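Local atomic coordinates of angiotensin-converting enzyme (Anopheles gambiae, PDB entry 6S1Y), a protein that probably cleaves peptides as a zinc-dependent metallopeptidase of the angiotensin-converting enzyme family, and here holds a gamma-linked diglutamate. Residues V157-A162 with N251-T256; S239-I244 with G591-W596; A435-K440 with E461-Y466; G468-V473 with T597-C602. One frame throughout, in Å; residues are numbered along the deposited sequence.

Overall arrangement
Contacts 2, 3 and 4 lie on the same side of the centre of a largely helical chain, and contact 1 touches contacts 3 and 4. Contact 1 reaches the ligand pocket: NE2 of its Gln255 donates to the bound diglutamate, which lies in the pocket with the zinc ligands His357, His361 and Glu385. Contact 3, a helix pair, has its centre about 15 Å from that of contact 1 and touches it where Arg463 packs by Trp253. Contacts 2 and 4, with centres about 12 Å apart, share a two-stranded parallel sheet through backbone hydrogen bonds of Ile244 with Gly468 and Glu470. Contact 3 meets both: Ser599 N donates to Ser464 OG, and Trp596 packs on the same helix.

Contact 1 (V157-A162 with N251-T256); sequences VQWYNA and NLWAQT. With KSN ((2~{S})-2-[[(4~{S})-4-azanyl-5-oxidanyl-5-oxidanylidene-pentanoyl]amino]pentanedioic acid), chain H.
Trp159 and Leu252 bring the two backbones nearest, their CA atoms 8.4 Å apart, where helix 149-163 passes a type I turn running from Asn251 to Ala254. Asn251 OD1 accepts from the N of Trp253, an Asx turn, and from the N of Gln255; the two donors arrive from opposite faces of the amide plane. Side chains span the gap between the segments. CD1 of Leu252 sits over one face of the Trp159 indole, 3.8 Å from the centroid of the five-membered ring, in a CH-pi contact suited to a branched aliphatic group. Tyr160 reaches past it with OH 3.0 Å from the O of Leu252, which lies at the edge of the phenol ring. The indoles of Trp159 and Trp253 stand nearly perpendicular (88°), and the NE1 atoms of both donate to the O of Ala484. Beyond the turn, Gln255 extends its chain so that NE2 donates to O19 of the diglutamate at 3.0 Å, while its OE1 accepts from Lys485 NZ. The packed turn thus leads directly into the ligand pocket of this zinc peptidase, where Lys485 and Tyr494 also bind the diglutamate.

Contact 2 (S239-I244 with G591-W596); sequences SPTGPI and GAHVGW
Thr241 lays its methyl over the imidazole of His593 where two partly buried loops meet. CG2 is 4.0 Å from the centroid of the His593 ring and only 10° off the ring normal, a CH-pi contact over the middle of the face. The threonine branches divide the work: OG1 lies between the backbone N and carbonyl carbon (chi1 57°), which turns CG2 to the imidazole while OG1 faces Ser239 in a weak hydrogen bond. Threonine suits this place because it offers a methyl to one neighbour and a hydroxyl to another.

Ser239 braces the loop from within. Its OG accepts from the N of Thr241, two residues on, which makes an ST turn, and from the N of Gly242, three residues on, which extends it to an ST motif; both bonds are 3.0 Å long and hold the bend after Pro240. A water accepts from His593 N and donates to Pro240 O, linking the backbones where they make no direct hydrogen bond.

Further along, Trp596 points its CB at the other loop and then swings its indole away, with CG between N and the carbonyl carbon (chi1 54°). Its CA approaches Thr241 O at 3.2 Å in a CA-H...O contact, and the indole CD1 lies 4.4 Å from Pro243 CG. Gly595 has positive phi, and at its backbone angles a beta carbon would press on the carbonyl O of Val594. Arg226 of helix 203-233 gathers Gly242 O, His593 O and Gly595 O, so the arrangement is loop-to-loop packing tied to a helix, just before Ile244 enters the two-stranded parallel sheet with strand 469-470.

Contact 3 (A435-K440 with E461-Y466); sequences AYTLDK and EMRSRY
Thr437 and Tyr466 mark the tight part of a helix pair; the axes of the two short segments approach to 9.5 Å at 149°, roughly antiparallel. The small threonine lets the backbones come together, its CA 6.3 Å from that of Arg463. Its methyl CG2 presses on Tyr466 CB at 3.5 Å. Beside it, Tyr436 sends the edge of its ring into the face of Tyr466, a T-shaped pair with planes at 78°. With CG anti to the backbone N (chi1 177°), Tyr436 is carried across the interface until CE2 stands over the centre of the Tyr466 ring; Arg465 CG covers the opposite face. On the polar flank, Arg463 bends twice along its chain to bring NH1 near Thr437 OG1, but this bond is weak, 3.3 Å long. The stronger partners lie outside: Arg463 NH1 donates to Ser467 OG, and Thr437 OG1 is paired with Phe434 O.

Whereas Tyr436, Thr437 and Arg463 are buried, Met462, Lys440 and Tyr466 are partly exposed to solvent, and two of these are flexible chains. The methyl CE of Met462 rests alongside the aliphatic stem of Lys440, 3.6 Å from its CB, and also meets the O of Thr437. Lys440 then passes Tyr466 at about a right angle, its CE 3.6 Å from the Tyr466 OH. A bend at its last torsion turns NZ back to Tyr436 OH, which is itself paired with Asp208. The contact is therefore held chiefly by apolar and aromatic packing, with the lysine charge probably steadied by Tyr436 OH and, through its hydrogen bond to Asp208 OD1, by the aspartate.

Contact 4 (G468-V473 with T597-C602); sequences GVEPPV and TDSQKC
Glu470 receives the hydroxyl of Ser599, which heads an ST turn in the C-terminal tail, where the tail runs beside strand 469-470. Each oxygen of the Glu470 carboxylate has a partner in the tail. OE1 accepts from Ser599 OG at 2.8 Å, the hydroxyl approaching from the anti side and 32° out of the carboxylate plane, and it also receives a bond from a water 2.7 Å away. That water in turn accepts from the N of Gln600, so one carboxylate oxygen serves the turn both directly and through solvent. Ser599 OG is used twice: while donating to Glu470 it accepts from the N of Lys601 at 3.1 Å, the bond that defines the ST turn. A serine fits because its short hydroxyl, placed anti to N (chi1 180°), can do both. OE2 pairs with Lys601 in a salt bridge whose hydrogen bond is weak.

Outside this pair, Ser599 N donates to Ser464 OG, and Cys602 is fixed by its disulfide to Cys457, both on helix 455-467. The stem of Lys601 makes an apolar contact, CB lying 4.1 Å from Pro471 CD, while its CG lies against the Glu470 carboxylate. Bends at chi2 and chi4 then return its NZ to 3.3 Å from Glu470 OE2.

Contact 1 (V157-A162 with N251-T256)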
# COMPACT_ATOMS: atom_id res chain seq x y z
N VAL A 157 -2.75 1.78 -22.99
CA VAL A 157 -2.92 0.56 -23.78
C VAL A 157 -1.62 -0.25 -23.84
O VAL A 157 -1.63 -1.48 -23.68
CB VAL A 157 -3.42 0.91 -25.19
CG1 VAL A 157 -3.35 -0.33 -26.11
CG2 VAL A 157 -4.85 1.47 -25.10
N GLN A 158 -0.49 0.41 -24.11
CA GLN A 158 0.80 -0.26 -24.09
C GLN A 158 1.04 -0.97 -22.77
O GLN A 158 1.40 -2.16 -22.74
CB GLN A 158 1.91 0.74 -24.35
CG GLN A 158 1.94 1.27 -25.77
CD GLN A 158 2.51 0.28 -26.74
OE1 GLN A 158 3.53 -0.38 -26.46
NE2 GLN A 158 1.88 0.16 -27.89
N TRP A 159 0.85 -0.26 -21.66
CA TRP A 159 1.17 -0.83 -20.36
C TRP A 159 0.35 -2.09 -20.08
O TRP A 159 0.90 -3.14 -19.73
CB TRP A 159 0.94 0.20 -19.24
CG TRP A 159 1.14 -0.44 -17.89
CD1 TRP A 159 0.18 -0.83 -17.01
CD2 TRP A 159 2.40 -0.79 -17.29
NE1 TRP A 159 0.75 -1.41 -15.90
CE2 TRP A 159 2.11 -1.39 -16.04
CE3 TRP A 159 3.74 -0.66 -17.68
CZ2 TRP A 159 3.11 -1.84 -15.19
CZ3 TRP A 159 4.72 -1.11 -16.84
CH2 TRP A 159 4.40 -1.71 -15.61
N TYR A 160 -0.98 -1.98 -20.22
CA TYR A 160 -1.87 -3.08 -19.87
C TYR A 160 -1.72 -4.25 -20.84
O TYR A 160 -1.80 -5.41 -20.44
CB TYR A 160 -3.33 -2.58 -19.85
CG TYR A 160 -3.73 -1.89 -18.56
CD1 TYR A 160 -3.37 -0.54 -18.30
CD2 TYR A 160 -4.42 -2.57 -17.57
CE1 TYR A 160 -3.71 0.09 -17.09
CE2 TYR A 160 -4.77 -1.95 -16.36
CZ TYR A 160 -4.43 -0.63 -16.13
OH TYR A 160 -4.80 -0.05 -14.96
N ASN A 161 -1.50 -3.98 -22.13
CA ASN A 161 -1.30 -5.08 -23.07
C ASN A 161 -0.03 -5.86 -22.75
O ASN A 161 0.04 -7.06 -23.01
CB ASN A 161 -1.28 -4.57 -24.53
CG ASN A 161 -2.70 -4.38 -25.13
OD1 ASN A 161 -3.66 -4.05 -24.41
ND2 ASN A 161 -2.83 -4.59 -26.44
N ALA A 162 0.97 -5.22 -22.16
CA ALA A 162 2.25 -5.86 -21.89
C ALA A 162 2.32 -6.55 -20.52
O ALA A 162 3.05 -7.54 -20.39
CB ALA A 162 3.38 -4.83 -21.99
N ASN A 251 -2.51 8.68 -13.03
CA ASN A 251 -2.02 7.47 -12.39
C ASN A 251 -2.54 6.28 -13.19
O ASN A 251 -3.72 6.24 -13.53
CB ASN A 251 -2.51 7.42 -10.93
CG ASN A 251 -2.16 6.13 -10.25
OD1 ASN A 251 -2.81 5.10 -10.45
ND2 ASN A 251 -1.12 6.17 -9.41
N LEU A 252 -1.66 5.32 -13.50
CA LEU A 252 -2.01 4.24 -14.42
C LEU A 252 -3.18 3.40 -13.92
O LEU A 252 -3.91 2.80 -14.73
CB LEU A 252 -0.81 3.33 -14.66
CG LEU A 252 0.02 3.57 -15.92
CD1 LEU A 252 1.24 2.68 -15.91
CD2 LEU A 252 -0.82 3.30 -17.16
N TRP A 253 -3.37 3.29 -12.61
CA TRP A 253 -4.44 2.51 -12.03
C TRP A 253 -5.56 3.38 -11.48
O TRP A 253 -6.55 2.85 -10.98
CB TRP A 253 -3.85 1.63 -10.93
CG TRP A 253 -2.63 0.92 -11.43
CD1 TRP A 253 -2.60 -0.27 -12.08
CD2 TRP A 253 -1.27 1.38 -11.35
NE1 TRP A 253 -1.30 -0.60 -12.40
CE2 TRP A 253 -0.47 0.41 -11.98
CE3 TRP A 253 -0.65 2.51 -10.79
CZ2 TRP A 253 0.91 0.52 -12.06
CZ3 TRP A 253 0.73 2.63 -10.89
CH2 TRP A 253 1.50 1.63 -11.51
N ALA A 254 -5.43 4.71 -11.58
CA ALA A 254 -6.39 5.66 -11.00
C ALA A 254 -6.58 5.43 -9.52
O ALA A 254 -7.67 5.69 -8.98
CB ALA A 254 -7.74 5.58 -11.72
N GLN A 255 -5.55 4.95 -8.83
CA GLN A 255 -5.71 4.62 -7.42
C GLN A 255 -5.61 5.85 -6.53
O GLN A 255 -6.20 5.89 -5.46
CB GLN A 255 -4.66 3.59 -7.00
CG GLN A 255 -3.23 4.07 -6.98
CD GLN A 255 -2.27 2.91 -6.71
OE1 GLN A 255 -2.24 1.94 -7.48
NE2 GLN A 255 -1.56 2.95 -5.59
N THR A 256 -4.84 6.85 -6.94
CA THR A 256 -4.77 8.14 -6.28
C THR A 256 -4.73 9.19 -7.38
O THR A 256 -4.13 8.95 -8.44
CB THR A 256 -3.54 8.27 -5.37
OG1 THR A 256 -2.37 7.96 -6.13
CG2 THR A 256 -3.62 7.30 -4.20
C10 KSN H . 6.14 -5.45 -0.96
C13 KSN H . 4.77 -1.21 0.37
C17 KSN H . 0.71 1.34 -4.07
C02 KSN H . 0.95 1.88 -2.66
C03 KSN H . 1.95 1.08 -1.80
C04 KSN H . 2.93 0.19 -2.54
C05 KSN H . 4.43 0.52 -2.31
C07 KSN H . 4.94 -1.69 -1.09
C08 KSN H . 5.90 -2.87 -1.23
C09 KSN H . 5.37 -4.16 -0.59
N01 KSN H . -0.31 1.94 -1.91
N06 KSN H . 5.36 -0.42 -1.67
O11 KSN H . 6.87 -5.46 -1.99
O12 KSN H . 6.03 -6.51 -0.25
O14 KSN H . 5.60 -0.37 0.82
O15 KSN H . 3.82 -1.58 1.09
O16 KSN H . 4.86 1.55 -2.73
O18 KSN H . 1.49 1.73 -4.99
O19 KSN H . -0.22 0.56 -4.39

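Contact 2 (S239-I244 with G591-W596)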
# COMPACT_ATOMS: atom_id res chain seq x y z
N SER A 239 -17.65 12.10 -20.35
CA SER A 239 -19.09 12.11 -20.21
C SER A 239 -19.49 12.78 -18.89
O SER A 239 -18.85 12.57 -17.86
CB SER A 239 -19.64 10.69 -20.23
OG SER A 239 -20.93 10.72 -19.69
N PRO A 240 -20.55 13.59 -18.88
CA PRO A 240 -21.01 14.14 -17.60
C PRO A 240 -21.68 13.12 -16.70
O PRO A 240 -21.89 13.43 -15.52
CB PRO A 240 -21.99 15.23 -18.02
CG PRO A 240 -22.54 14.76 -19.33
CD PRO A 240 -21.41 13.99 -20.01
N THR A 241 -22.04 11.93 -17.20
CA THR A 241 -22.82 10.99 -16.41
C THR A 241 -22.21 9.62 -16.29
O THR A 241 -22.66 8.84 -15.44
CB THR A 241 -24.22 10.79 -17.04
OG1 THR A 241 -24.04 10.34 -18.38
CG2 THR A 241 -25.03 12.08 -17.00
N GLY A 242 -21.25 9.27 -17.13
CA GLY A 242 -20.63 7.97 -17.08
C GLY A 242 -19.40 7.96 -16.20
O GLY A 242 -19.00 8.98 -15.64
N PRO A 243 -18.77 6.80 -16.09
CA PRO A 243 -17.53 6.71 -15.31
C PRO A 243 -16.43 7.56 -15.94
O PRO A 243 -16.46 7.85 -17.14
CB PRO A 243 -17.17 5.22 -15.36
CG PRO A 243 -18.43 4.52 -15.78
CD PRO A 243 -19.17 5.51 -16.67
N ILE A 244 -15.46 7.96 -15.12
CA ILE A 244 -14.36 8.81 -15.59
C ILE A 244 -13.38 7.95 -16.38
O ILE A 244 -12.94 6.92 -15.87
CB ILE A 244 -13.65 9.48 -14.42
CG1 ILE A 244 -14.61 10.36 -13.63
CG2 ILE A 244 -12.46 10.28 -14.91
CD1 ILE A 244 -14.03 10.80 -12.30
N GLY A 591 -24.31 22.30 -10.80
CA GLY A 591 -25.10 21.37 -11.57
C GLY A 591 -24.35 20.13 -11.98
O GLY A 591 -24.65 19.56 -13.01
N ALA A 592 -23.34 19.71 -11.22
CA ALA A 592 -22.61 18.51 -11.57
C ALA A 592 -23.43 17.28 -11.21
O ALA A 592 -23.96 17.19 -10.09
CB ALA A 592 -21.27 18.48 -10.84
N HIS A 593 -23.56 16.33 -12.14
CA HIS A 593 -24.22 15.08 -11.80
C HIS A 593 -23.38 14.31 -10.79
O HIS A 593 -22.14 14.27 -10.89
CB HIS A 593 -24.44 14.19 -13.04
CG HIS A 593 -25.49 14.70 -13.98
ND1 HIS A 593 -25.20 15.51 -15.05
CD2 HIS A 593 -26.83 14.49 -14.01
CE1 HIS A 593 -26.31 15.80 -15.70
NE2 HIS A 593 -27.32 15.19 -15.09
N VAL A 594 -24.05 13.68 -9.84
CA VAL A 594 -23.43 12.76 -8.89
C VAL A 594 -23.82 11.33 -9.25
O VAL A 594 -24.96 11.06 -9.63
CB VAL A 594 -23.87 13.12 -7.46
CG1 VAL A 594 -23.16 12.26 -6.45
CG2 VAL A 594 -23.62 14.61 -7.20
N GLY A 595 -22.86 10.40 -9.10
CA GLY A 595 -23.05 9.02 -9.47
C GLY A 595 -22.80 8.79 -10.96
O GLY A 595 -22.47 9.69 -11.72
N TRP A 596 -23.01 7.54 -11.38
CA TRP A 596 -22.67 7.16 -12.74
C TRP A 596 -23.40 5.90 -13.20
O TRP A 596 -23.59 4.95 -12.44
CB TRP A 596 -21.15 6.93 -12.86
CG TRP A 596 -20.64 5.93 -11.84
CD1 TRP A 596 -20.58 4.58 -11.97
CD2 TRP A 596 -20.12 6.22 -10.55
NE1 TRP A 596 -20.05 4.00 -10.84
CE2 TRP A 596 -19.77 5.00 -9.95
CE3 TRP A 596 -19.89 7.41 -9.84
CZ2 TRP A 596 -19.24 4.92 -8.68
CZ3 TRP A 596 -19.36 7.32 -8.58
CH2 TRP A 596 -19.04 6.08 -8.01
O HOH W 1 -21.39 16.01 -14.28

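Contact 3 (A435-K440 with E461-Y466)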
# COMPACT_ATOMS: atom_id res chain seq x y z
N ALA A 435 -8.61 0.26 -3.16
CA ALA A 435 -8.00 -0.82 -2.39
C ALA A 435 -9.02 -1.91 -2.10
O ALA A 435 -8.72 -3.10 -2.22
CB ALA A 435 -7.41 -0.27 -1.09
N TYR A 436 -10.26 -1.52 -1.78
CA TYR A 436 -11.33 -2.48 -1.55
C TYR A 436 -11.55 -3.39 -2.75
O TYR A 436 -11.65 -4.61 -2.60
CB TYR A 436 -12.63 -1.72 -1.22
CG TYR A 436 -13.86 -2.57 -1.02
CD1 TYR A 436 -14.00 -3.40 0.09
CD2 TYR A 436 -14.92 -2.52 -1.93
CE1 TYR A 436 -15.16 -4.16 0.27
CE2 TYR A 436 -16.06 -3.26 -1.75
CZ TYR A 436 -16.18 -4.09 -0.66
OH TYR A 436 -17.34 -4.83 -0.49
N THR A 437 -11.62 -2.82 -3.96
CA THR A 437 -11.96 -3.63 -5.12
C THR A 437 -10.87 -4.64 -5.46
O THR A 437 -11.16 -5.67 -6.06
CB THR A 437 -12.22 -2.75 -6.36
OG1 THR A 437 -11.08 -1.91 -6.57
CG2 THR A 437 -13.43 -1.88 -6.18
N LEU A 438 -9.62 -4.36 -5.13
CA LEU A 438 -8.55 -5.28 -5.52
C LEU A 438 -8.67 -6.62 -4.78
O LEU A 438 -8.49 -7.68 -5.39
CB LEU A 438 -7.18 -4.67 -5.26
CG LEU A 438 -6.59 -3.75 -6.33
CD1 LEU A 438 -5.08 -3.71 -6.16
CD2 LEU A 438 -6.95 -4.24 -7.72
N ASP A 439 -8.94 -6.60 -3.48
CA ASP A 439 -9.08 -7.87 -2.79
C ASP A 439 -10.49 -8.42 -2.87
O ASP A 439 -10.66 -9.64 -2.90
CB ASP A 439 -8.59 -7.75 -1.35
CG ASP A 439 -7.05 -7.93 -1.27
OD1 ASP A 439 -6.42 -8.06 -2.34
OD2 ASP A 439 -6.47 -7.95 -0.15
N LYS A 440 -11.52 -7.57 -2.97
CA LYS A 440 -12.84 -8.14 -3.24
C LYS A 440 -12.79 -8.93 -4.53
O LYS A 440 -13.30 -10.05 -4.59
CB LYS A 440 -13.90 -7.04 -3.30
CG LYS A 440 -15.33 -7.52 -3.34
CD LYS A 440 -16.30 -6.37 -3.69
CE LYS A 440 -17.79 -6.80 -3.70
NZ LYS A 440 -18.33 -6.97 -2.33
N GLU A 461 -15.92 -4.43 -14.08
CA GLU A 461 -17.25 -4.15 -13.56
C GLU A 461 -17.17 -3.71 -12.10
O GLU A 461 -17.84 -2.75 -11.70
CB GLU A 461 -18.16 -5.39 -13.72
CG GLU A 461 -19.54 -5.24 -13.07
CD GLU A 461 -20.36 -6.54 -13.12
OE1 GLU A 461 -20.28 -7.34 -12.16
OE2 GLU A 461 -21.08 -6.76 -14.12
N MET A 462 -16.34 -4.39 -11.30
CA MET A 462 -16.18 -3.98 -9.91
C MET A 462 -15.49 -2.62 -9.80
O MET A 462 -15.89 -1.78 -8.99
CB MET A 462 -15.40 -5.05 -9.13
CG MET A 462 -16.23 -6.30 -8.79
SD MET A 462 -15.33 -7.54 -7.81
CE MET A 462 -14.45 -6.41 -6.80
N ARG A 463 -14.46 -2.37 -10.61
CA ARG A 463 -13.82 -1.06 -10.57
C ARG A 463 -14.83 0.04 -10.89
O ARG A 463 -14.82 1.12 -10.27
CB ARG A 463 -12.64 -1.00 -11.55
CG ARG A 463 -11.50 -2.01 -11.29
CD ARG A 463 -10.55 -1.61 -10.15
NE ARG A 463 -10.03 -0.27 -10.38
CZ ARG A 463 -10.37 0.80 -9.66
NH1 ARG A 463 -11.19 0.70 -8.60
NH2 ARG A 463 -9.87 1.96 -10.00
N SER A 464 -15.71 -0.20 -11.86
CA SER A 464 -16.73 0.80 -12.17
C SER A 464 -17.70 0.96 -11.01
O SER A 464 -18.02 2.09 -10.61
CB SER A 464 -17.46 0.40 -13.46
OG SER A 464 -18.51 1.29 -13.76
N ARG A 465 -18.16 -0.14 -10.42
CA ARG A 465 -19.17 -0.03 -9.37
C ARG A 465 -18.67 0.79 -8.19
O ARG A 465 -19.35 1.70 -7.71
CB ARG A 465 -19.61 -1.42 -8.91
CG ARG A 465 -20.43 -1.37 -7.62
CD ARG A 465 -21.43 -2.53 -7.49
NE ARG A 465 -22.16 -2.42 -6.22
CZ ARG A 465 -23.21 -1.63 -6.02
NH1 ARG A 465 -23.81 -1.61 -4.84
NH2 ARG A 465 -23.69 -0.88 -7.01
N TYR A 466 -17.46 0.52 -7.73
CA TYR A 466 -17.01 1.15 -6.51
C TYR A 466 -16.17 2.40 -6.73
O TYR A 466 -16.15 3.28 -5.85
CB TYR A 466 -16.27 0.14 -5.64
CG TYR A 466 -17.21 -0.95 -5.16
CD1 TYR A 466 -18.09 -0.71 -4.12
CD2 TYR A 466 -17.25 -2.20 -5.78
CE1 TYR A 466 -18.97 -1.69 -3.68
CE2 TYR A 466 -18.13 -3.18 -5.35
CZ TYR A 466 -18.98 -2.92 -4.30
OH TYR A 466 -19.87 -3.88 -3.88

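Contact 4 (G468-V473 with T597-C602)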
# COMPACT_ATOMS: atom_id res chain seq x y z
N GLY A 468 -16.10 4.15 -10.05
CA GLY A 468 -16.63 5.00 -11.10
C GLY A 468 -15.59 5.45 -12.09
O GLY A 468 -15.63 6.60 -12.53
N VAL A 469 -14.65 4.56 -12.44
CA VAL A 469 -13.65 4.82 -13.47
C VAL A 469 -13.65 3.64 -14.43
O VAL A 469 -14.08 2.54 -14.09
CB VAL A 469 -12.23 5.04 -12.89
CG1 VAL A 469 -12.26 6.14 -11.87
CG2 VAL A 469 -11.68 3.77 -12.29
N GLU A 470 -13.13 3.88 -15.64
CA GLU A 470 -13.19 2.88 -16.69
C GLU A 470 -11.98 3.01 -17.60
O GLU A 470 -11.41 4.10 -17.73
CB GLU A 470 -14.49 3.01 -17.53
CG GLU A 470 -14.54 4.27 -18.41
CD GLU A 470 -15.85 4.45 -19.17
OE1 GLU A 470 -16.85 3.71 -18.87
OE2 GLU A 470 -15.88 5.32 -20.09
N PRO A 471 -11.61 1.94 -18.30
CA PRO A 471 -10.55 2.01 -19.30
C PRO A 471 -10.85 3.04 -20.38
O PRO A 471 -12.01 3.35 -20.67
CB PRO A 471 -10.54 0.59 -19.90
CG PRO A 471 -11.15 -0.29 -18.87
CD PRO A 471 -12.15 0.57 -18.16
N PRO A 472 -9.80 3.54 -21.04
CA PRO A 472 -9.98 4.51 -22.13
C PRO A 472 -10.40 3.88 -23.45
O PRO A 472 -10.74 4.62 -24.39
CB PRO A 472 -8.59 5.12 -22.25
CG PRO A 472 -7.70 3.93 -21.96
CD PRO A 472 -8.38 3.20 -20.84
N VAL A 473 -10.34 2.56 -23.58
CA VAL A 473 -10.71 1.85 -24.80
C VAL A 473 -11.52 0.63 -24.36
O VAL A 473 -11.47 0.22 -23.20
CB VAL A 473 -9.50 1.39 -25.63
CG1 VAL A 473 -8.69 2.58 -26.13
CG2 VAL A 473 -8.65 0.44 -24.79
N THR A 597 -23.73 5.88 -14.47
CA THR A 597 -24.14 4.63 -15.10
C THR A 597 -22.99 3.63 -15.08
O THR A 597 -21.84 3.97 -14.85
CB THR A 597 -24.61 4.94 -16.52
OG1 THR A 597 -23.58 5.64 -17.23
CG2 THR A 597 -25.81 5.86 -16.46
N ASP A 598 -23.34 2.35 -15.28
CA ASP A 598 -22.33 1.29 -15.36
C ASP A 598 -21.46 1.47 -16.60
O ASP A 598 -21.96 1.83 -17.66
CB ASP A 598 -22.96 -0.10 -15.45
CG ASP A 598 -23.81 -0.48 -14.24
OD1 ASP A 598 -23.94 0.33 -13.28
OD2 ASP A 598 -24.35 -1.61 -14.26
N SER A 599 -20.18 1.14 -16.48
CA SER A 599 -19.29 1.20 -17.63
C SER A 599 -19.69 0.20 -18.70
O SER A 599 -20.10 -0.92 -18.41
CB SER A 599 -17.85 0.93 -17.20
OG SER A 599 -17.00 0.99 -18.33
N GLN A 600 -19.53 0.61 -19.96
CA GLN A 600 -19.71 -0.27 -21.11
C GLN A 600 -18.38 -0.61 -21.77
O GLN A 600 -18.35 -1.05 -22.92
CB GLN A 600 -20.64 0.39 -22.13
CG GLN A 600 -22.05 0.64 -21.60
CD GLN A 600 -22.89 1.50 -22.54
OE1 GLN A 600 -22.37 2.37 -23.25
NE2 GLN A 600 -24.18 1.28 -22.52
N LYS A 601 -17.27 -0.42 -21.07
CA LYS A 601 -15.96 -0.54 -21.67
C LYS A 601 -15.34 -1.94 -21.57
O LYS A 601 -14.15 -2.09 -21.86
CB LYS A 601 -15.02 0.48 -21.05
CG LYS A 601 -15.24 1.90 -21.56
CD LYS A 601 -14.84 2.01 -23.02
CE LYS A 601 -14.81 3.44 -23.50
NZ LYS A 601 -16.09 4.12 -23.17
N CYS A 602 -16.10 -2.95 -21.17
CA CYS A 602 -15.62 -4.33 -21.18
C CYS A 602 -16.72 -5.25 -21.69
O CYS A 602 -17.81 -5.28 -21.11
CB CYS A 602 -15.15 -4.79 -19.79
SG CYS A 602 -14.19 -6.37 -19.81
O HOH W 2 -18.81 3.33 -20.66